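PDB 6DX2: RNA-dependent RNA polymerase from Dera Ghazi Khan orthonairovirus, which probably copies viral RNA as the large polymerase protein, and carries in this N-terminal piece an ovarian tumor (OTU) domain cysteine protease with deubiquitinase character. Local coordinates for residues F52-L55 with S56-R59; A91-R95 with N96-G100. All coordinates share one frame; numbering follows the deposited sequence.

Interaction 1 (F52-L55 with S56-R59); sequences FESL and SEWR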
ATOM      1  N   PHE A  52      10.236   0.038  -9.437  1.00 38.15           N
ATOM      2  CA  PHE A  52      11.344   0.469 -10.271  1.00 38.42           C
ATOM      3  C   PHE A  52      12.729   0.184  -9.704  1.00 37.70           C
ATOM      4  O   PHE A  52      13.712   0.471 -10.391  1.00 41.98           O
ATOM      5  CB  PHE A  52      11.260   1.994 -10.533  1.00 41.79           C
ATOM      6  CG  PHE A  52       9.970   2.414 -11.215  1.00 39.10           C
ATOM      7  CD1 PHE A  52       9.824   2.277 -12.582  1.00 50.16           C
ATOM      8  CD2 PHE A  52       8.905   2.910 -10.490  1.00 34.60           C
ATOM      9  CE1 PHE A  52       8.605   2.629 -13.198  1.00 45.19           C
ATOM     10  CE2 PHE A  52       7.687   3.287 -11.119  1.00 37.67           C
ATOM     11  CZ  PHE A  52       7.555   3.130 -12.443  1.00 40.31           C
ATOM     12  N   GLU A  53      12.843  -0.316  -8.466  1.00 38.21           N
ATOM     13  CA  GLU A  53      14.123  -0.469  -7.767  1.00 40.34           C
ATOM     14  C   GLU A  53      14.839   0.864  -7.667  1.00 46.73           C
ATOM     15  O   GLU A  53      16.068   0.945  -7.703  1.00 45.56           O
ATOM     16  CB  GLU A  53      15.018  -1.533  -8.432  1.00 49.27           C
ATOM     17  CG  GLU A  53      14.403  -2.936  -8.430  1.00 60.61           C
ATOM     18  CD  GLU A  53      14.478  -3.678  -7.067  1.00 74.19           C
ATOM     19  OE1 GLU A  53      13.619  -4.561  -6.843  1.00 78.91           O
ATOM     20  OE2 GLU A  53      15.377  -3.418  -6.233  1.00 77.28           O
ATOM     21  N   SER A  54      14.054   1.925  -7.532  1.00 41.70           N
ATOM     22  CA  SER A  54      14.573   3.269  -7.447  1.00 38.20           C
ATOM     23  C   SER A  54      13.493   4.102  -6.780  1.00 37.25           C
ATOM     24  O   SER A  54      12.314   3.763  -6.849  1.00 34.81           O
ATOM     25  CB  SER A  54      14.900   3.817  -8.834  1.00 46.02           C
ATOM     26  OG  SER A  54      14.988   5.226  -8.810  1.00 52.97           O
ATOM     27  N   LEU A  55      13.914   5.204  -6.137  1.00 44.29           N
ATOM     28  CA  LEU A  55      12.971   6.103  -5.497  1.00 39.76           C
ATOM     29  C   LEU A  55      12.518   7.220  -6.420  1.00 45.10           C
ATOM     30  O   LEU A  55      11.587   7.969  -6.073  1.00 40.27           O
ATOM     31  CB  LEU A  55      13.605   6.723  -4.239  1.00 39.20           C
ATOM     32  CG  LEU A  55      14.104   5.760  -3.176  1.00 45.54           C
ATOM     33  CD1 LEU A  55      14.460   6.484  -1.917  1.00 44.81           C
ATOM     34  CD2 LEU A  55      13.035   4.684  -2.880  1.00 41.27           C
ATOM     35  N   SER A  56      13.143   7.337  -7.584  1.00 40.35           N
ATOM     36  CA  SER A  56      12.997   8.561  -8.363  1.00 49.57           C
ATOM     37  C   SER A  56      11.631   8.713  -9.009  1.00 45.00           C
ATOM     38  O   SER A  56      11.333   9.818  -9.488  1.00 47.89           O
ATOM     39  CB  SER A  56      14.072   8.627  -9.441  1.00 56.75           C
ATOM     40  OG  SER A  56      13.865   7.628 -10.417  1.00 62.18           O
ATOM     41  N   GLU A  57      10.821   7.647  -9.054  1.00 43.00           N
ATOM     42  CA  GLU A  57       9.509   7.643  -9.682  1.00 37.27           C
ATOM     43  C   GLU A  57       8.371   7.967  -8.711  1.00 33.46           C
ATOM     44  O   GLU A  57       7.197   7.889  -9.086  1.00 37.58           O
ATOM     45  CB  GLU A  57       9.269   6.295 -10.347  1.00 37.68           C
ATOM     46  CG  GLU A  57      10.150   6.085 -11.556  1.00 45.02           C
ATOM     47  CD  GLU A  57      11.523   5.504 -11.226  1.00 51.13           C
ATOM     48  OE1 GLU A  57      11.813   5.239 -10.039  1.00 48.04           O
ATOM     49  OE2 GLU A  57      12.333   5.322 -12.163  1.00 55.50           O
ATOM     50  N   TRP A  58       8.705   8.407  -7.497  1.00 37.17           N
ATOM     51  CA  TRP A  58       7.682   8.537  -6.465  1.00 33.33           C
ATOM     52  C   TRP A  58       6.655   9.610  -6.806  1.00 35.75           C
ATOM     53  O   TRP A  58       5.461   9.441  -6.533  1.00 36.32           O
ATOM     54  CB  TRP A  58       8.363   8.823  -5.117  1.00 34.48           C
ATOM     55  CG  TRP A  58       8.924  10.195  -4.953  1.00 41.23           C
ATOM     56  CD1 TRP A  58      10.189  10.602  -5.273  1.00 34.38           C
ATOM     57  CD2 TRP A  58       8.276  11.322  -4.367  1.00 35.68           C
ATOM     58  NE1 TRP A  58      10.352  11.919  -4.963  1.00 40.90           N
ATOM     59  CE2 TRP A  58       9.197  12.382  -4.387  1.00 36.65           C
ATOM     60  CE3 TRP A  58       7.003  11.532  -3.819  1.00 37.50           C
ATOM     61  CZ2 TRP A  58       8.890  13.676  -3.906  1.00 44.12           C
ATOM     62  CZ3 TRP A  58       6.691  12.806  -3.347  1.00 39.45           C
ATOM     63  CH2 TRP A  58       7.650  13.865  -3.387  1.00 42.44           C
ATOM     64  N   ARG A  59       7.087  10.716  -7.433  1.00 37.14           N
ATOM     65  CA  ARG A  59       6.111  11.730  -7.827  1.00 33.88           C
ATOM     66  C   ARG A  59       5.227  11.258  -8.978  1.00 40.48           C
ATOM     67  O   ARG A  59       4.042  11.603  -9.033  1.00 39.04           O
ATOM     68  CB  ARG A  59       6.807  13.039  -8.234  1.00 37.45           C
ATOM     69  CG  ARG A  59       7.815  13.611  -7.208  1.00 43.60           C
ATOM     70  CD  ARG A  59       8.240  15.077  -7.535  1.00 51.77           C
ATOM     71  NE  ARG A  59       7.234  15.964  -6.958  1.00 70.06           N
ATOM     72  CZ  ARG A  59       7.406  16.703  -5.861  1.00 79.02           C
ATOM     73  NH1 ARG A  59       8.579  16.727  -5.226  1.00 80.71           N
ATOM     74  NH2 ARG A  59       6.404  17.448  -5.417  1.00 83.00           N
TER
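Glu57 folds back over the phenyl ring of Phe52 in the connection between helix 42-52 and helix 58-71 of the viral OTU protease domain. The link is the loop between two helices: Phe52 ends the first helix, Glu53 leaves it with positive phi, a type I beta turn spans Leu55 to Trp58, and Glu57 occupies the N-cap position of the second helix. Glu57 CG sits above the ring centre, 3.6 Å from the centroid, a CH-pi contact over one face. A bend at chi2 (86°) swings the carboxylate back along the ring, so that its plane lies stacked on the ring, tilted by just 15°, with Glu57 CD 3.5 Å from Phe52 CG. Glu57 OE1 reaches past the ring to Phe52 CB. Ser54 OG is 3.4 Å and Ser56 OG 3.2 Å from Glu57 OE1, close polar neighbours of the carboxylate. Ser54 OG, placed anti to its own backbone N, accepts an almost straight hydrogen bond from Ser56 N, 3.1 Å at 172°. This side-chain-to-backbone bond, from serine to the residue two positions on, is an ST turn, while Ser54 O and, weakly, Glu57 N are tied to Ser48 OG of the preceding helix. The Leu55 side chain packs on Tyr45 and Phe49 of helix 42-52. Its carbonyl closes the turn through the hydrogen bond from Trp58 N, which approaches from above the carbonyl plane. That same oxygen, Leu55 O, also lies in the plane of the Trp58 indole, at its edge, 3.1 Å from Trp58 CD1.

Interaction 2 (A91-R95 with N96-G100); sequences ADMLR and NYYWG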
ATOM      1  N   ALA A  91      -5.662  17.774  -4.852  1.00 43.80           N
ATOM      2  CA  ALA A  91      -4.861  18.923  -4.429  1.00 46.29           C
ATOM      3  C   ALA A  91      -4.103  18.619  -3.137  1.00 47.73           C
ATOM      4  O   ALA A  91      -2.951  19.041  -2.962  1.00 53.57           O
ATOM      5  CB  ALA A  91      -5.754  20.151  -4.249  1.00 50.50           C
ATOM      6  N   ASP A  92      -4.735  17.892  -2.223  1.00 43.76           N
ATOM      7  CA  ASP A  92      -4.064  17.516  -0.980  1.00 39.93           C
ATOM      8  C   ASP A  92      -2.998  16.449  -1.225  1.00 39.38           C
ATOM      9  O   ASP A  92      -1.855  16.588  -0.792  1.00 40.28           O
ATOM     10  CB  ASP A  92      -5.091  16.994   0.020  1.00 45.97           C
ATOM     11  CG  ASP A  92      -4.611  17.101   1.451  1.00 64.55           C
ATOM     12  OD1 ASP A  92      -3.820  18.032   1.730  1.00 66.40           O
ATOM     13  OD2 ASP A  92      -5.009  16.259   2.289  1.00 68.70           O
ATOM     14  N   MET A  93      -3.371  15.364  -1.907  1.00 37.70           N
ATOM     15  CA  MET A  93      -2.456  14.240  -2.087  1.00 35.67           C
ATOM     16  C   MET A  93      -1.211  14.658  -2.861  1.00 34.72           C
ATOM     17  O   MET A  93      -0.121  14.123  -2.603  1.00 36.46           O
ATOM     18  CB  MET A  93      -3.205  13.085  -2.792  1.00 35.79           C
ATOM     19  CG  MET A  93      -2.447  11.840  -3.067  1.00 34.99           C
ATOM     20  SD  MET A  93      -1.504  11.942  -4.621  1.00 38.49           S
ATOM     21  CE  MET A  93      -2.849  11.933  -5.821  1.00 41.02           C
ATOM     22  N   LEU A  94      -1.339  15.595  -3.788  1.00 35.73           N
ATOM     23  CA  LEU A  94      -0.199  15.936  -4.625  1.00 39.66           C
ATOM     24  C   LEU A  94       0.836  16.781  -3.895  1.00 42.25           C
ATOM     25  O   LEU A  94       1.908  17.056  -4.444  1.00 44.38           O
ATOM     26  CB  LEU A  94      -0.668  16.699  -5.859  1.00 39.55           C
ATOM     27  CG  LEU A  94      -1.291  15.736  -6.872  1.00 39.62           C
ATOM     28  CD1 LEU A  94      -2.033  16.491  -7.948  1.00 44.46           C
ATOM     29  CD2 LEU A  94      -0.198  14.846  -7.468  1.00 44.18           C
ATOM     30  N   ARG A  95       0.526  17.239  -2.695  1.00 40.71           N
ATOM     31  CA  ARG A  95       1.449  18.097  -1.997  1.00 38.81           C
ATOM     32  C   ARG A  95       2.575  17.269  -1.408  1.00 37.56           C
ATOM     33  O   ARG A  95       2.366  16.142  -0.991  1.00 36.57           O
ATOM     34  CB  ARG A  95       0.729  18.845  -0.884  1.00 43.41           C
ATOM     35  CG  ARG A  95      -0.295  19.829  -1.357  1.00 51.38           C
ATOM     36  CD  ARG A  95      -0.621  20.750  -0.217  1.00 72.89           C
ATOM     37  NE  ARG A  95       0.570  21.109   0.564  1.00 81.62           N
ATOM     38  CZ  ARG A  95       0.627  21.121   1.896  1.00 81.93           C
ATOM     39  NH1 ARG A  95      -0.435  20.792   2.623  1.00 79.58           N
ATOM     40  NH2 ARG A  95       1.748  21.469   2.506  1.00 80.18           N
ATOM     41  N   ASN A  96       3.777  17.864  -1.311  1.00 42.95           N
ATOM     42  CA  ASN A  96       4.871  17.155  -0.663  1.00 43.00           C
ATOM     43  C   ASN A  96       4.500  16.839   0.782  1.00 39.79           C
ATOM     44  O   ASN A  96       3.776  17.604   1.443  1.00 37.73           O
ATOM     45  CB  ASN A  96       6.158  17.972  -0.650  1.00 43.07           C
ATOM     46  CG  ASN A  96       6.850  18.061  -2.013  1.00 48.98           C
ATOM     47  OD1 ASN A  96       6.667  17.233  -2.907  1.00 48.48           O
ATOM     48  ND2 ASN A  96       7.680  19.076  -2.154  1.00 48.49           N
ATOM     49  N   TYR A  97       4.993  15.679   1.251  1.00 36.17           N
ATOM     50  CA  TYR A  97       4.838  15.185   2.608  1.00 36.37           C
ATOM     51  C   TYR A  97       3.395  14.859   2.940  1.00 36.40           C
ATOM     52  O   TYR A  97       3.039  14.783   4.122  1.00 42.72           O
ATOM     53  CB  TYR A  97       5.434  16.181   3.633  1.00 36.05           C
ATOM     54  CG  TYR A  97       6.743  16.674   3.101  1.00 43.51           C
ATOM     55  CD1 TYR A  97       7.787  15.774   2.851  1.00 43.01           C
ATOM     56  CD2 TYR A  97       6.946  18.008   2.814  1.00 50.92           C
ATOM     57  CE1 TYR A  97       8.991  16.209   2.333  1.00 43.11           C
ATOM     58  CE2 TYR A  97       8.165  18.454   2.309  1.00 53.24           C
ATOM     59  CZ  TYR A  97       9.170  17.541   2.066  1.00 51.91           C
ATOM     60  OH  TYR A  97      10.381  17.973   1.555  1.00 58.46           O
ATOM     61  N   TYR A  98       2.555  14.637   1.922  1.00 32.17           N
ATOM     62  CA  TYR A  98       1.252  14.055   2.184  1.00 33.63           C
ATOM     63  C   TYR A  98       1.459  12.591   2.550  1.00 30.63           C
ATOM     64  O   TYR A  98       2.160  11.852   1.834  1.00 31.10           O
ATOM     65  CB  TYR A  98       0.377  14.183   0.934  1.00 32.60           C
ATOM     66  CG  TYR A  98      -0.883  13.395   0.989  1.00 30.87           C
ATOM     67  CD1 TYR A  98      -0.914  12.065   0.563  1.00 32.02           C
ATOM     68  CD2 TYR A  98      -2.040  13.960   1.478  1.00 34.42           C
ATOM     69  CE1 TYR A  98      -2.109  11.310   0.605  1.00 36.58           C
ATOM     70  CE2 TYR A  98      -3.234  13.245   1.525  1.00 35.63           C
ATOM     71  CZ  TYR A  98      -3.262  11.929   1.083  1.00 36.03           C
ATOM     72  OH  TYR A  98      -4.412  11.177   1.131  1.00 40.43           O
ATOM     73  N   TRP A  99       0.907  12.167   3.678  1.00 28.97           N
ATOM     74  CA  TRP A  99       1.191  10.798   4.134  1.00 31.42           C
ATOM     75  C   TRP A  99       0.258   9.815   3.460  1.00 30.23           C
ATOM     76  O   TRP A  99      -0.941   9.845   3.692  1.00 31.09           O
ATOM     77  CB  TRP A  99       1.086  10.695   5.659  1.00 33.76           C
ATOM     78  CG  TRP A  99       2.234  11.376   6.315  1.00 30.74           C
ATOM     79  CD1 TRP A  99       2.399  12.755   6.472  1.00 31.02           C
ATOM     80  CD2 TRP A  99       3.404  10.763   6.883  1.00 32.41           C
ATOM     81  NE1 TRP A  99       3.586  13.003   7.109  1.00 34.05           N
ATOM     82  CE2 TRP A  99       4.227  11.820   7.375  1.00 32.56           C
ATOM     83  CE3 TRP A  99       3.848   9.435   7.041  1.00 34.06           C
ATOM     84  CZ2 TRP A  99       5.486  11.598   7.985  1.00 36.65           C
ATOM     85  CZ3 TRP A  99       5.096   9.221   7.643  1.00 33.74           C
ATOM     86  CH2 TRP A  99       5.898  10.317   8.130  1.00 36.27           C
ATOM     87  N   GLY A 100       0.836   8.895   2.674  1.00 28.91           N
ATOM     88  CA  GLY A 100       0.056   7.874   2.001  1.00 31.26           C
ATOM     89  C   GLY A 100      -0.349   6.729   2.905  1.00 27.71           C
ATOM     90  O   GLY A 100       0.301   6.424   3.903  1.00 29.34           O
TER
HETATM   91  O   HOH W   1       4.349  15.640  -3.746  1.00 41.95           O
HETATM   92  O   HOH W   2       3.860  20.344   1.507  1.00 49.52           O
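Tyr98 lays one face of its ring on the backbone of Met93, where helix 86-93 gives way to the following loop. In this CH-pi contact Met93 CA stands over the ring centre, 3.5 Å from the centroid and 11° off the normal. With CG anti to the backbone N (chi1 169°), the Tyr98 ring is carried back against Met93. Apolar packing continues along the ring, Met93 CG meeting Tyr98 CE1 at 3.7 Å before the methionine bends away toward Ile65 and Ala66 of helix 58-71. Polar atoms border the ring too: Asp92 OD2 lies in its plane at the edge, 3.6 Å from Tyr98 CE2, and the carboxylate stands nearly upright to it, 81° between planes. Both polar ends have their partners elsewhere, Asp92 OD2 with the Tyr83 hydroxyl and Tyr98 OH with Glu104. Of the backbone bonds, Arg95 N donates to Asp92 O, and Tyr98 N donates to Arg95 O at 3.3 Å. Water adds two bridges: one molecule donates to Leu94 O and Asn96 OD1, while a second donates to Asn96 O and weakly accepts from Arg95 NH2. Together these form a type II beta turn, Arg95 to Tyr98, following helix 86-93, with an aromatic side chain packed back on that helix, within the OTU domain.

Overall arrangement
Both contacts are local and lie near the surface, their centres about 16 Å apart, and neither is a core contact, although Met93 of interaction 2 is buried. Interaction 1 leads into helix 58-71 through a type I turn; interaction 2 leaves helix 86-93 through a type II turn toward helix 102-112. Helix 58-71 is common ground, since interaction 1 includes its start and Met93 packs against its middle, at Ile65 and Ala66. The chemistry differs: a glutamate side chain laid over a phenylalanine ring beside serine hydroxyls in the first, backbone and methionine packed on tyrosine with bridging waters in the second. The two meet where Asn96 touches Trp58 and Arg59.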